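Local coordinates for glucanase (Klebsiella pneumoniae, PDB 5GY3), which probably hydrolyses internal beta-1,4-glucosidic linkages in cellulose, lichenin and cereal beta-glucans, as a family 8 endoglucanase, at residues 24-29 with 70-75; 41-46 with 100-105; 184-189 with 254-259. All blocks are in the same frame, centred on the assembly; numbering follows the deposited sequence.

Contact 1 of 3, residues 24-29 with 70-75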
loop_
_atom_site.group_PDB
_atom_site.type_symbol
_atom_site.label_atom_id
_atom_site.label_comp_id
_atom_site.label_asym_id
_atom_site.label_seq_id
_atom_site.Cartn_x
_atom_site.Cartn_y
_atom_site.Cartn_z
ATOM N N GLY A 24 -17.026 -8.896 1.882
ATOM C CA GLY A 24 -18.078 -8.621 2.838
ATOM C C GLY A 24 -18.450 -7.165 2.964
ATOM O O GLY A 24 -19.010 -6.765 3.988
ATOM N N ASN A 25 -18.134 -6.357 1.947
ATOM C CA ASN A 25 -18.514 -4.946 1.890
ATOM C C ASN A 25 -17.864 -4.113 2.990
ATOM O O ASN A 25 -18.395 -3.068 3.377
ATOM C CB ASN A 25 -20.037 -4.769 1.936
ATOM C CG ASN A 25 -20.717 -5.261 0.678
ATOM O OD1 ASN A 25 -20.154 -5.189 -0.417
ATOM N ND2 ASN A 25 -21.933 -5.776 0.828
ATOM N N VAL A 26 -16.712 -4.543 3.505
ATOM C CA VAL A 26 -16.070 -3.806 4.589
ATOM C C VAL A 26 -15.332 -2.611 4.013
ATOM O O VAL A 26 -15.148 -2.504 2.794
ATOM C CB VAL A 26 -15.102 -4.685 5.407
ATOM C CG1 VAL A 26 -15.851 -5.814 6.103
ATOM C CG2 VAL A 26 -13.979 -5.218 4.523
ATOM N N SER A 27 -14.916 -1.708 4.890
ATOM C CA SER A 27 -14.069 -0.582 4.537
ATOM C C SER A 27 -12.790 -0.657 5.358
ATOM O O SER A 27 -12.771 -1.222 6.453
ATOM C CB SER A 27 -14.771 0.753 4.795
ATOM O OG SER A 27 -15.882 0.914 3.937
ATOM N N HIS A 28 -11.715 -0.081 4.830
ATOM C CA HIS A 28 -10.460 -0.107 5.562
ATOM C C HIS A 28 -9.623 1.099 5.167
ATOM O O HIS A 28 -9.936 1.815 4.213
ATOM C CB HIS A 28 -9.701 -1.416 5.330
ATOM C CG HIS A 28 -9.799 -1.938 3.932
ATOM N ND1 HIS A 28 -9.266 -1.274 2.848
ATOM C CD2 HIS A 28 -10.374 -3.063 3.441
ATOM C CE1 HIS A 28 -9.502 -1.971 1.748
ATOM N NE2 HIS A 28 -10.174 -3.060 2.080
ATOM N N THR A 29 -8.553 1.328 5.928
ATOM C CA THR A 29 -7.768 2.537 5.694
ATOM C C THR A 29 -6.980 2.458 4.395
ATOM O O THR A 29 -6.739 3.493 3.764
ATOM C CB THR A 29 -6.860 2.819 6.891
ATOM O OG1 THR A 29 -6.140 1.637 7.262
ATOM C CG2 THR A 29 -7.704 3.257 8.065
ATOM N N ARG A 70 -10.050 -1.182 10.077
ATOM C CA ARG A 70 -11.129 -1.898 9.410
ATOM C C ARG A 70 -12.487 -1.491 9.968
ATOM O O ARG A 70 -12.643 -1.297 11.178
ATOM C CB ARG A 70 -10.933 -3.409 9.565
ATOM C CG ARG A 70 -11.879 -4.278 8.746
ATOM C CD ARG A 70 -11.415 -5.732 8.852
ATOM N NE ARG A 70 -12.353 -6.695 8.280
ATOM C CZ ARG A 70 -13.400 -7.184 8.936
ATOM N NH1 ARG A 70 -13.655 -6.777 10.174
ATOM N NH2 ARG A 70 -14.200 -8.069 8.352
ATOM N N TYR A 71 -13.472 -1.387 9.076
ATOM C CA TYR A 71 -14.840 -1.028 9.432
ATOM C C TYR A 71 -15.780 -2.062 8.830
ATOM O O TYR A 71 -15.862 -2.186 7.603
ATOM C CB TYR A 71 -15.180 0.380 8.921
ATOM C CG TYR A 71 -16.580 0.852 9.271
ATOM C CD1 TYR A 71 -16.838 1.482 10.477
ATOM C CD2 TYR A 71 -17.634 0.675 8.383
ATOM C CE1 TYR A 71 -18.105 1.927 10.795
ATOM C CE2 TYR A 71 -18.913 1.120 8.694
ATOM C CZ TYR A 71 -19.138 1.743 9.902
ATOM O OH TYR A 71 -20.403 2.184 10.218
ATOM N N ASN A 72 -16.464 -2.827 9.688
ATOM C CA ASN A 72 -17.401 -3.851 9.230
ATOM C C ASN A 72 -18.827 -3.401 9.531
ATOM O O ASN A 72 -19.266 -3.464 10.690
ATOM C CB ASN A 72 -17.105 -5.200 9.898
ATOM C CG ASN A 72 -17.990 -6.325 9.371
ATOM O OD1 ASN A 72 -18.861 -6.106 8.529
ATOM N ND2 ASN A 72 -17.753 -7.539 9.854
ATOM N N PRO A 73 -19.594 -2.959 8.527
ATOM C CA PRO A 73 -20.901 -2.338 8.813
ATOM C C PRO A 73 -21.955 -3.310 9.324
ATOM O O PRO A 73 -22.951 -2.861 9.904
ATOM C CB PRO A 73 -21.305 -1.740 7.459
ATOM C CG PRO A 73 -20.615 -2.600 6.453
ATOM C CD PRO A 73 -19.301 -2.994 7.079
ATOM N N VAL A 74 -21.781 -4.620 9.131
ATOM C CA VAL A 74 -22.757 -5.583 9.640
ATOM C C VAL A 74 -22.388 -6.114 11.015
ATOM O O VAL A 74 -23.194 -6.832 11.632
ATOM C CB VAL A 74 -22.933 -6.773 8.677
ATOM C CG1 VAL A 74 -23.109 -6.280 7.256
ATOM C CG2 VAL A 74 -21.757 -7.737 8.787
ATOM N N ALA A 75 -21.202 -5.786 11.522
ATOM C CA ALA A 75 -20.771 -6.284 12.814
ATOM C C ALA A 75 -21.474 -5.536 13.944
ATOM O O ALA A 75 -21.817 -4.359 13.800
ATOM C CB ALA A 75 -19.259 -6.140 12.963
HETATM O O HOH W 1 -19.017 -7.820 6.693
#
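Ser-27 O accepts a hydrogen bond of 2.7 Å from Tyr-71 N across the contact, and Arg-70 CA adds a secondary CA-H...O contact to the same Ser-27 O at 3.4 Å. The return bond, from Ser-27 N to Tyr-71 O, spans 2.9 Å. Ser-27 and Tyr-71 thus form the hydrogen-bonded pair of a two-stranded antiparallel ribbon, and His-28 with Arg-70 the non-hydrogen-bonded pair that follows.

Beyond the paired residues, Val-26 packs beside the ribbon. Its CB rests 3.4 Å from Tyr-71 O, while CG1, anti to the carbonyl carbon (chi1 -63°), lies over one face of the Arg-70 guanidinium, 3.6 Å from NH2. The extended arginine chain carries its flat end along to this methyl. The same CG1 meets the Asn-72 amide, with OD1 at 3.9 Å. Asn-72 OD1 also accepts from a water that donates to Gly-24 O as well, tying the two chains together past the ribbon's end. Pro-73 CD packs against Asn-25 O at 3.8 Å as the chain enters a type I turn.

The side chains of Ser-27 and Tyr-71 leave on one face: Ser-27 OG is hydrogen-bonded to Ile-18 O, and the tyrosine ring runs on from the ribbon to meet Trp-54 of helix 45-59 edge-to-face. On the other face, His-28 NE2 bonds Asp-20 OD2 and ND1 bonds Gly-31 N. Strand 27-28 leads directly into helix 29-41 with His-28 as N-cap, its side chain about 8 Å from that of Asp-87, predicted to be an active-site residue of this family 8 glycosidase.

Contact 2 of 3, residues 41-46 with 100-105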
loop_
_atom_site.group_PDB
_atom_site.type_symbol
_atom_site.label_atom_id
_atom_site.label_comp_id
_atom_site.label_asym_id
_atom_site.label_seq_id
_atom_site.Cartn_x
_atom_site.Cartn_y
_atom_site.Cartn_z
ATOM N N ALA A 41 -6.022 12.837 -7.749
ATOM C CA ALA A 41 -5.555 12.652 -9.119
ATOM C C ALA A 41 -6.626 13.008 -10.142
ATOM O O ALA A 41 -6.309 13.456 -11.250
ATOM C CB ALA A 41 -5.096 11.212 -9.314
ATOM N N ASN A 42 -7.890 12.812 -9.801
ATOM C CA ASN A 42 -8.978 13.131 -10.712
ATOM C C ASN A 42 -9.551 14.515 -10.454
ATOM O O ASN A 42 -10.551 14.886 -11.070
ATOM C CB ASN A 42 -10.061 12.059 -10.626
ATOM C CG ASN A 42 -9.649 10.781 -11.332
ATOM O OD1 ASN A 42 -9.812 10.651 -12.542
ATOM N ND2 ASN A 42 -9.078 9.845 -10.583
ATOM N N ASN A 43 -8.912 15.292 -9.578
ATOM C CA ASN A 43 -9.326 16.657 -9.259
ATOM C C ASN A 43 -10.784 16.689 -8.799
ATOM O O ASN A 43 -11.608 17.466 -9.287
ATOM C CB ASN A 43 -9.078 17.582 -10.454
ATOM C CG ASN A 43 -9.121 19.054 -10.074
ATOM O OD1 ASN A 43 -9.271 19.403 -8.904
ATOM N ND2 ASN A 43 -8.987 19.924 -11.072
ATOM N N ASP A 44 -11.102 15.819 -7.840
ATOM C CA ASP A 44 -12.463 15.619 -7.346
ATOM C C ASP A 44 -12.497 15.981 -5.866
ATOM O O ASP A 44 -12.524 15.112 -4.991
ATOM C CB ASP A 44 -12.922 14.160 -7.599
ATOM C CG ASP A 44 -14.411 13.955 -7.343
ATOM O OD1 ASP A 44 -15.064 14.823 -6.729
ATOM O OD2 ASP A 44 -14.931 12.897 -7.745
ATOM N N ARG A 45 -12.521 17.284 -5.584
ATOM C CA ARG A 45 -12.476 17.716 -4.196
ATOM C C ARG A 45 -13.714 17.315 -3.397
ATOM O O ARG A 45 -13.580 16.950 -2.218
ATOM C CB ARG A 45 -12.256 19.229 -4.122
ATOM C CG ARG A 45 -11.821 19.648 -2.741
ATOM C CD ARG A 45 -11.361 21.072 -2.719
ATOM N NE ARG A 45 -10.906 21.438 -1.382
ATOM C CZ ARG A 45 -10.534 22.667 -1.041
ATOM N NH1 ARG A 45 -10.584 23.638 -1.940
ATOM N NH2 ARG A 45 -10.133 22.921 0.199
ATOM N N PRO A 46 -14.932 17.382 -3.959
ATOM C CA PRO A 46 -16.087 16.890 -3.181
ATOM C C PRO A 46 -15.915 15.451 -2.715
ATOM O O PRO A 46 -16.153 15.157 -1.534
ATOM C CB PRO A 46 -17.259 17.055 -4.159
ATOM C CG PRO A 46 -16.848 18.201 -5.005
ATOM C CD PRO A 46 -15.371 18.015 -5.220
ATOM N N GLN A 100 -3.234 19.182 -0.498
ATOM C CA GLN A 100 -2.800 20.558 -0.270
ATOM C C GLN A 100 -2.242 21.166 -1.546
ATOM O O GLN A 100 -2.528 22.323 -1.873
ATOM C CB GLN A 100 -1.741 20.619 0.832
ATOM C CG GLN A 100 -1.213 22.041 1.079
ATOM C CD GLN A 100 -0.068 22.412 0.160
ATOM O OE1 GLN A 100 0.821 21.602 -0.091
ATOM N NE2 GLN A 100 -0.094 23.638 -0.362
ATOM N N LYS A 101 -1.411 20.410 -2.259
ATOM C CA LYS A 101 -0.813 20.935 -3.480
ATOM C C LYS A 101 -1.864 21.136 -4.556
ATOM O O LYS A 101 -1.868 22.161 -5.246
ATOM C CB LYS A 101 0.282 19.996 -3.975
ATOM C CG LYS A 101 1.498 19.959 -3.075
ATOM C CD LYS A 101 2.436 18.829 -3.462
ATOM C CE LYS A 101 3.847 19.127 -2.989
ATOM N NZ LYS A 101 3.832 19.793 -1.659
ATOM N N GLN A 102 -2.773 20.172 -4.699
ATOM C CA GLN A 102 -3.768 20.232 -5.761
ATOM C C GLN A 102 -4.698 21.425 -5.585
ATOM O O GLN A 102 -4.963 22.166 -6.538
ATOM C CB GLN A 102 -4.561 18.928 -5.790
ATOM C CG GLN A 102 -5.689 18.919 -6.796
ATOM C CD GLN A 102 -5.191 18.872 -8.225
ATOM O OE1 GLN A 102 -4.149 18.280 -8.515
ATOM N NE2 GLN A 102 -5.921 19.513 -9.124
ATOM N N TRP A 103 -5.210 21.628 -4.371
ATOM C CA TRP A 103 -6.237 22.633 -4.134
ATOM C C TRP A 103 -5.737 23.837 -3.347
ATOM O O TRP A 103 -6.538 24.729 -3.040
ATOM C CB TRP A 103 -7.447 21.998 -3.428
ATOM C CG TRP A 103 -8.073 20.954 -4.301
ATOM C CD1 TRP A 103 -8.561 21.134 -5.569
ATOM C CD2 TRP A 103 -8.251 19.559 -3.999
ATOM N NE1 TRP A 103 -9.036 19.940 -6.067
ATOM C CE2 TRP A 103 -8.854 18.961 -5.124
ATOM C CE3 TRP A 103 -7.970 18.765 -2.880
ATOM C CZ2 TRP A 103 -9.168 17.598 -5.173
ATOM C CZ3 TRP A 103 -8.291 17.400 -2.930
ATOM C CH2 TRP A 103 -8.888 16.841 -4.066
ATOM N N GLN A 104 -4.441 23.887 -3.029
ATOM C CA GLN A 104 -3.805 25.048 -2.405
ATOM C C GLN A 104 -4.484 25.409 -1.086
ATOM O O GLN A 104 -4.882 26.550 -0.851
ATOM C CB GLN A 104 -3.787 26.232 -3.377
ATOM C CG GLN A 104 -2.921 25.971 -4.589
ATOM C CD GLN A 104 -1.458 25.914 -4.228
ATOM O OE1 GLN A 104 -0.906 26.879 -3.699
ATOM N NE2 GLN A 104 -0.825 24.771 -4.474
ATOM N N ASP A 105 -4.609 24.411 -0.213
ATOM C CA ASP A 105 -5.255 24.572 1.082
ATOM C C ASP A 105 -4.371 23.926 2.139
ATOM O O ASP A 105 -4.300 22.694 2.216
ATOM C CB ASP A 105 -6.647 23.940 1.083
ATOM C CG ASP A 105 -7.457 24.310 2.308
ATOM O OD1 ASP A 105 -6.870 24.592 3.375
ATOM O OD2 ASP A 105 -8.695 24.314 2.196
#
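Both faces of the Trp-103 indole are covered from within the contact: Arg-45 CB sits 3.5 Å above one, and Gln-102 CG lies over the opposite one. At the ring's edge, in its plane, comes Asp-44 N. The arginine runs extended across its face, antiparallel to the tryptophan side chain. Its CD stands 3.8 Å from the centroid of the five-membered ring of Trp-103, a CH-pi contact close to the ring normal, and the guanidinium continues only 7° from the indole plane, with Trp-103 CB over its face.

The indole N-H is taken up by Asn-43. Trp-103 NE1 donates to Asn-43 OD1 at 2.9 Å, approaching nearly along the C=O axis, though the oxygen is tilted 19° from the ring plane. Asn-43 is the positive-phi C-prime residue of the Schellman motif that ends helix 29-41, and CG, anti to the backbone N (chi1 -164°), sends the amide to NE1.

At the far end Arg-45 NH2 meets Asp-105 OD2 at 2.8 Å in a salt bridge; as a hydrogen bond it is weak, the angle being poor. Arg-107 also pairs with that carboxylate oxygen, and Tyr-108 OH is hydrogen-bonded to Arg-45 NE. Flanked by two arginines, Asp-105 is probably kept ionised, and the aliphatic part of Arg-45 covers an indole face while NH2 pairs with the carboxylate.

Contact 3 of 3, residues 184-189 with 254-259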
loop_
_atom_site.group_PDB
_atom_site.type_symbol
_atom_site.label_atom_id
_atom_site.label_comp_id
_atom_site.label_asym_id
_atom_site.label_seq_id
_atom_site.Cartn_x
_atom_site.Cartn_y
_atom_site.Cartn_z
ATOM N N MET A 184 15.859 -9.136 1.233
ATOM C CA MET A 184 14.808 -10.141 1.243
ATOM C C MET A 184 14.817 -10.938 -0.058
ATOM O O MET A 184 15.371 -10.512 -1.076
ATOM C CB MET A 184 13.442 -9.483 1.436
ATOM C CG MET A 184 13.295 -8.686 2.726
ATOM S SD MET A 184 11.683 -7.875 2.755
ATOM C CE MET A 184 11.795 -6.947 4.289
ATOM N N GLY A 185 14.184 -12.108 -0.018
ATOM C CA GLY A 185 13.973 -12.890 -1.226
ATOM C C GLY A 185 14.317 -14.343 -0.993
ATOM O O GLY A 185 15.362 -14.635 -0.400
ATOM N N TRP A 186 13.447 -15.256 -1.430
ATOM C CA TRP A 186 13.585 -16.668 -1.104
ATOM C C TRP A 186 13.258 -17.516 -2.325
ATOM O O TRP A 186 12.575 -17.074 -3.247
ATOM C CB TRP A 186 12.695 -17.048 0.102
ATOM C CG TRP A 186 13.185 -16.313 1.293
ATOM C CD1 TRP A 186 14.221 -16.675 2.101
ATOM C CD2 TRP A 186 12.745 -15.022 1.754
ATOM N NE1 TRP A 186 14.438 -15.704 3.061
ATOM C CE2 TRP A 186 13.548 -14.681 2.863
ATOM C CE3 TRP A 186 11.749 -14.124 1.337
ATOM C CZ2 TRP A 186 13.386 -13.482 3.570
ATOM C CZ3 TRP A 186 11.586 -12.933 2.044
ATOM C CH2 TRP A 186 12.404 -12.629 3.151
ATOM N N GLY A 187 13.775 -18.752 -2.312
ATOM C CA GLY A 187 13.510 -19.693 -3.387
ATOM C C GLY A 187 14.161 -19.281 -4.697
ATOM O O GLY A 187 15.033 -18.419 -4.764
ATOM N N LYS A 188 13.701 -19.926 -5.769
ATOM C CA LYS A 188 14.276 -19.643 -7.081
ATOM C C LYS A 188 13.821 -18.309 -7.661
ATOM O O LYS A 188 14.479 -17.792 -8.573
ATOM C CB LYS A 188 13.928 -20.774 -8.048
ATOM C CG LYS A 188 14.467 -22.118 -7.617
ATOM C CD LYS A 188 13.959 -23.206 -8.549
ATOM C CE LYS A 188 14.627 -24.537 -8.250
ATOM N NZ LYS A 188 14.210 -25.576 -9.229
ATOM N N SER A 189 12.712 -17.740 -7.173
ATOM C CA SER A 189 12.284 -16.438 -7.675
ATOM C C SER A 189 13.000 -15.276 -6.990
ATOM O O SER A 189 12.960 -14.159 -7.513
ATOM C CB SER A 189 10.775 -16.265 -7.495
ATOM O OG SER A 189 10.466 -16.126 -6.112
ATOM N N ILE A 254 3.258 -16.775 -5.981
ATOM C CA ILE A 254 4.252 -17.841 -5.868
ATOM C C ILE A 254 4.592 -18.051 -4.399
ATOM O O ILE A 254 4.742 -17.092 -3.635
ATOM C CB ILE A 254 5.526 -17.541 -6.701
ATOM C CG1 ILE A 254 6.601 -18.601 -6.429
ATOM C CG2 ILE A 254 6.075 -16.140 -6.409
ATOM C CD1 ILE A 254 7.753 -18.571 -7.414
ATOM N N ASN A 255 4.659 -19.314 -3.987
ATOM C CA ASN A 255 5.191 -19.659 -2.669
ATOM C C ASN A 255 6.711 -19.556 -2.750
ATOM O O ASN A 255 7.356 -20.338 -3.456
ATOM C CB ASN A 255 4.732 -21.060 -2.275
ATOM C CG ASN A 255 5.199 -21.469 -0.887
ATOM O OD1 ASN A 255 6.364 -21.293 -0.515
ATOM N ND2 ASN A 255 4.283 -22.037 -0.116
ATOM N N VAL A 256 7.298 -18.578 -2.053
ATOM C CA VAL A 256 8.727 -18.324 -2.248
ATOM C C VAL A 256 9.586 -19.319 -1.488
ATOM O O VAL A 256 10.799 -19.386 -1.728
ATOM C CB VAL A 256 9.114 -16.881 -1.864
ATOM C CG1 VAL A 256 8.337 -15.869 -2.727
ATOM C CG2 VAL A 256 8.873 -16.630 -0.387
ATOM N N SER A 257 8.985 -20.122 -0.609
ATOM C CA SER A 257 9.724 -21.150 0.117
ATOM C C SER A 257 9.784 -22.462 -0.651
ATOM O O SER A 257 10.822 -23.132 -0.646
ATOM C CB SER A 257 9.097 -21.384 1.489
ATOM O OG SER A 257 9.438 -20.326 2.366
ATOM N N THR A 258 8.693 -22.838 -1.315
ATOM C CA THR A 258 8.618 -24.101 -2.038
ATOM C C THR A 258 8.686 -23.939 -3.548
ATOM O O THR A 258 8.839 -24.949 -4.250
ATOM C CB THR A 258 7.319 -24.842 -1.702
ATOM O OG1 THR A 258 6.210 -24.132 -2.279
ATOM C CG2 THR A 258 7.146 -24.951 -0.200
ATOM N N ASN A 259 8.523 -22.718 -4.061
ATOM C CA ASN A 259 8.483 -22.373 -5.485
ATOM C C ASN A 259 7.197 -22.815 -6.171
ATOM O O ASN A 259 7.059 -22.629 -7.386
ATOM C CB ASN A 259 9.706 -22.914 -6.231
ATOM C CG ASN A 259 11.001 -22.411 -5.621
ATOM O OD1 ASN A 259 11.166 -21.206 -5.412
ATOM N ND2 ASN A 259 11.903 -23.332 -5.284
HETATM O O HOH W 2 10.766 -18.557 -4.955
#
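Polar contacts between the loop 184-189 and the segment 254-259 gather on the side-chain oxygen of Asn-259. Lys-188 N donates to Asn-259 OD1 at 2.9 Å, tilted 30° from the amide's carbonyl plane, so a side chain takes up a backbone N-H of the other segment. A water lies 2.7 Å from the same Asn-259 OD1 and 2.9 Å from Trp-186 O, and it accepts a bond from Ser-189 N. The two segments are thereby joined both directly and through solvent.

A second set of contacts comes from Gly-187, whose CA makes a CA-H...O contact with Val-256 O at 3.2 Å. With no side chain on the glycine, the chain can pass this close to the carbonyl, and Asn-259 OD1 approaches the same CA.

The rest is van der Waals packing. Val-256 CG2, placed between its backbone N and carbonyl carbon, sits 3.9 Å from Trp-186 CB and meets the indole obliquely, while the rest of that ring leads away to Met-204, Pro-206 and Val-196. CG1 of Val-256 lies 4.0 Å from Ser-189 OG, and Ile-254 CD1 touches Ser-189 CB at 3.8 Å; Trp-241 of helix 236-243 touches Ser-189 and Ile-254. The Lys-188 chain crosses the Asn-259 amide at about a right angle, CG and CD near ND2.

Within the segment 254-259, Asn-255 OD1 accepts from Ser-257 N in the carbonyl plane and from Thr-258 N above it, and Asn-259 N closes onto Asn-255 O. Asn-255 thus forms an Asx turn and Asx motif that follow strand 254-255, itself paired with strand 213-214, and Asn-259 lies against the loop that comes after helix 167-183.

From the N terminus, the chain passes strand 27-28 of contact 1, runs through helix 29-41 and opens contact 2 at the bend before helix 45-59. Strand 70-71 then returns to close contact 1, a loop of 40 residues, before helix 86-103 closes contact 2, a loop of 53, so the two cross. In the helical barrel expected of family 8, contact 1 is at the start of helix 29-41; contact 2 is at its end, joining the turn into helix 45-59 to the C-terminal end of helix 86-103. Contact 3 follows in series, closing a 64-residue loop. Its centre is about 41 Å from that of contact 2, across the chain's centre, and about 32 Å from that of contact 1.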